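PDB 2AAN: auracyanin A from Chloroflexus aurantiacus, which binds one copper ion and probably serves as a soluble electron acceptor for the membrane-bound alternative complex III. Local coordinates for residues G17-E22 with A41-T46. Sequence-based numbering, arbitrary orientation.
Sequences GPVTIE and AGQTVT
Gly-17 O takes a hydrogen bond in its carbonyl plane from Gln-43 NE2 (2.9 Å, N-H...O 167°). Gln-43 reaches it because CG is anti to its backbone N (chi1 -178°) and the chain runs on extended; Ser-40 N holds the other end of the amide, OE1, so both ends are fixed. Pro-18 lays its CB against Thr-44 CB (4.1 Å). At Val-19 the strand pairing begins: its N bonds to Thr-44 O (3.0 Å), its O receives Thr-46 N (2.9 Å), and its two methyls lie across the Gln-43 amide, CG1 3.6 Å from NE2. A leucine in place of Gln-43 would probably leave Gly-17 O and Ser-40 N without these partners and the first ordered residue freer to move. This is the parallel pairing of edge strand 19-24 with 44-50 in the cupredoxin beta sandwich, away from the copper. A water bridges Val-19 O and Thr-46 OG1, which also bonds to Thr-110 OG1 on strand 106-112. Thr-20 rests its CG2 methyl 3.5 Å from Thr-46 O, the carbonyl that also accepts Ile-21 N (2.7 Å). Ile-21 CD1 meets Val-45 CG1 at 3.6 Å, and both side chains pack on Val-39 of strand 36-39.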
loop_
_atom_site.group_PDB
_atom_site.type_symbol
_atom_site.label_atom_id
_atom_site.label_comp_id
_atom_site.label_asym_id
_atom_site.label_seq_id
_atom_site.Cartn_x
_atom_site.Cartn_y
_atom_site.Cartn_z
ATOM N N GLY A 17 15.944 -1.004 14.617
ATOM C CA GLY A 17 15.007 -0.503 15.528
ATOM C C GLY A 17 13.777 0.079 14.853
ATOM O O GLY A 17 13.776 0.323 13.649
ATOM N N PRO A 18 12.696 0.286 15.613
ATOM C CA PRO A 18 11.490 0.741 14.936
ATOM C C PRO A 18 11.629 2.103 14.234
ATOM O O PRO A 18 12.181 3.063 14.801
ATOM C CB PRO A 18 10.469 0.828 16.063
ATOM C CG PRO A 18 10.990 -0.042 17.118
ATOM C CD PRO A 18 12.472 0.083 17.043
ATOM N N VAL A 19 11.101 2.173 13.020
ATOM C CA VAL A 19 11.126 3.382 12.215
ATOM C C VAL A 19 9.769 3.686 11.616
ATOM O O VAL A 19 8.910 2.804 11.449
ATOM C CB VAL A 19 12.113 3.277 11.056
ATOM C CG1 VAL A 19 13.522 3.151 11.579
ATOM C CG2 VAL A 19 11.718 2.115 10.074
ATOM N N THR A 20 9.553 4.955 11.343
ATOM C CA THR A 20 8.410 5.355 10.581
ATOM C C THR A 20 8.935 5.695 9.193
ATOM O O THR A 20 9.968 6.325 9.043
ATOM C CB THR A 20 7.687 6.572 11.173
ATOM O OG1 THR A 20 7.085 6.216 12.420
ATOM C CG2 THR A 20 6.598 7.070 10.230
ATOM N N ILE A 21 8.214 5.270 8.182
ATOM C CA ILE A 21 8.487 5.701 6.824
ATOM C C ILE A 21 7.299 6.551 6.376
ATOM O O ILE A 21 6.144 6.112 6.419
ATOM C CB ILE A 21 8.681 4.532 5.880
ATOM C CG1 ILE A 21 9.947 3.774 6.243
ATOM C CG2 ILE A 21 8.760 5.041 4.442
ATOM C CD1 ILE A 21 10.035 2.455 5.547
ATOM N N GLU A 22 7.594 7.786 5.977
ATOM C CA GLU A 22 6.569 8.709 5.502
ATOM C C GLU A 22 6.357 8.453 4.026
ATOM O O GLU A 22 7.303 8.335 3.278
ATOM C CB GLU A 22 7.011 10.154 5.651
ATOM C CG GLU A 22 7.698 10.494 6.928
ATOM C CD GLU A 22 6.752 10.767 8.035
ATOM O OE1 GLU A 22 7.254 11.010 9.151
ATOM O OE2 GLU A 22 5.522 10.756 7.811
ATOM N N ALA A 41 14.972 -6.796 7.013
ATOM C CA ALA A 41 14.076 -7.885 7.348
ATOM C C ALA A 41 13.809 -7.929 8.878
ATOM O O ALA A 41 14.712 -7.738 9.673
ATOM C CB ALA A 41 14.659 -9.210 6.868
ATOM N N GLY A 42 12.569 -8.144 9.273
ATOM C CA GLY A 42 12.210 -8.264 10.689
ATOM C C GLY A 42 12.059 -6.918 11.396
ATOM O O GLY A 42 11.578 -6.861 12.529
ATOM N N GLN A 43 12.491 -5.836 10.753
ATOM C CA GLN A 43 12.392 -4.504 11.330
ATOM C C GLN A 43 10.927 -4.103 11.502
ATOM O O GLN A 43 10.107 -4.387 10.619
ATOM C CB GLN A 43 13.117 -3.489 10.436
ATOM C CG GLN A 43 13.118 -2.082 10.975
ATOM C CD GLN A 43 13.992 -1.145 10.176
ATOM O OE1 GLN A 43 14.152 -1.297 8.969
ATOM N NE2 GLN A 43 14.587 -0.172 10.861
ATOM N N THR A 44 10.620 -3.426 12.619
ATOM C CA THR A 44 9.304 -2.822 12.840
ATOM C C THR A 44 9.225 -1.512 12.050
ATOM O O THR A 44 9.991 -0.560 12.311
ATOM C CB THR A 44 8.977 -2.554 14.350
ATOM O OG1 THR A 44 9.057 -3.772 15.087
ATOM C CG2 THR A 44 7.567 -1.994 14.518
ATOM N N VAL A 45 8.307 -1.504 11.081
ATOM C CA VAL A 45 8.071 -0.408 10.147
ATOM C C VAL A 45 6.657 0.127 10.361
ATOM O O VAL A 45 5.692 -0.644 10.346
ATOM C CB VAL A 45 8.149 -0.879 8.660
ATOM C CG1 VAL A 45 7.990 0.359 7.687
ATOM C CG2 VAL A 45 9.426 -1.638 8.398
ATOM N N THR A 46 6.549 1.424 10.644
ATOM C CA THR A 46 5.281 2.120 10.624
ATOM C C THR A 46 5.262 2.934 9.318
ATOM O O THR A 46 6.102 3.793 9.098
ATOM C CB THR A 46 5.066 3.031 11.871
ATOM O OG1 THR A 46 5.084 2.235 13.081
ATOM C CG2 THR A 46 3.710 3.765 11.760
HETATM O O HOH W 1 7.614 1.825 13.968
#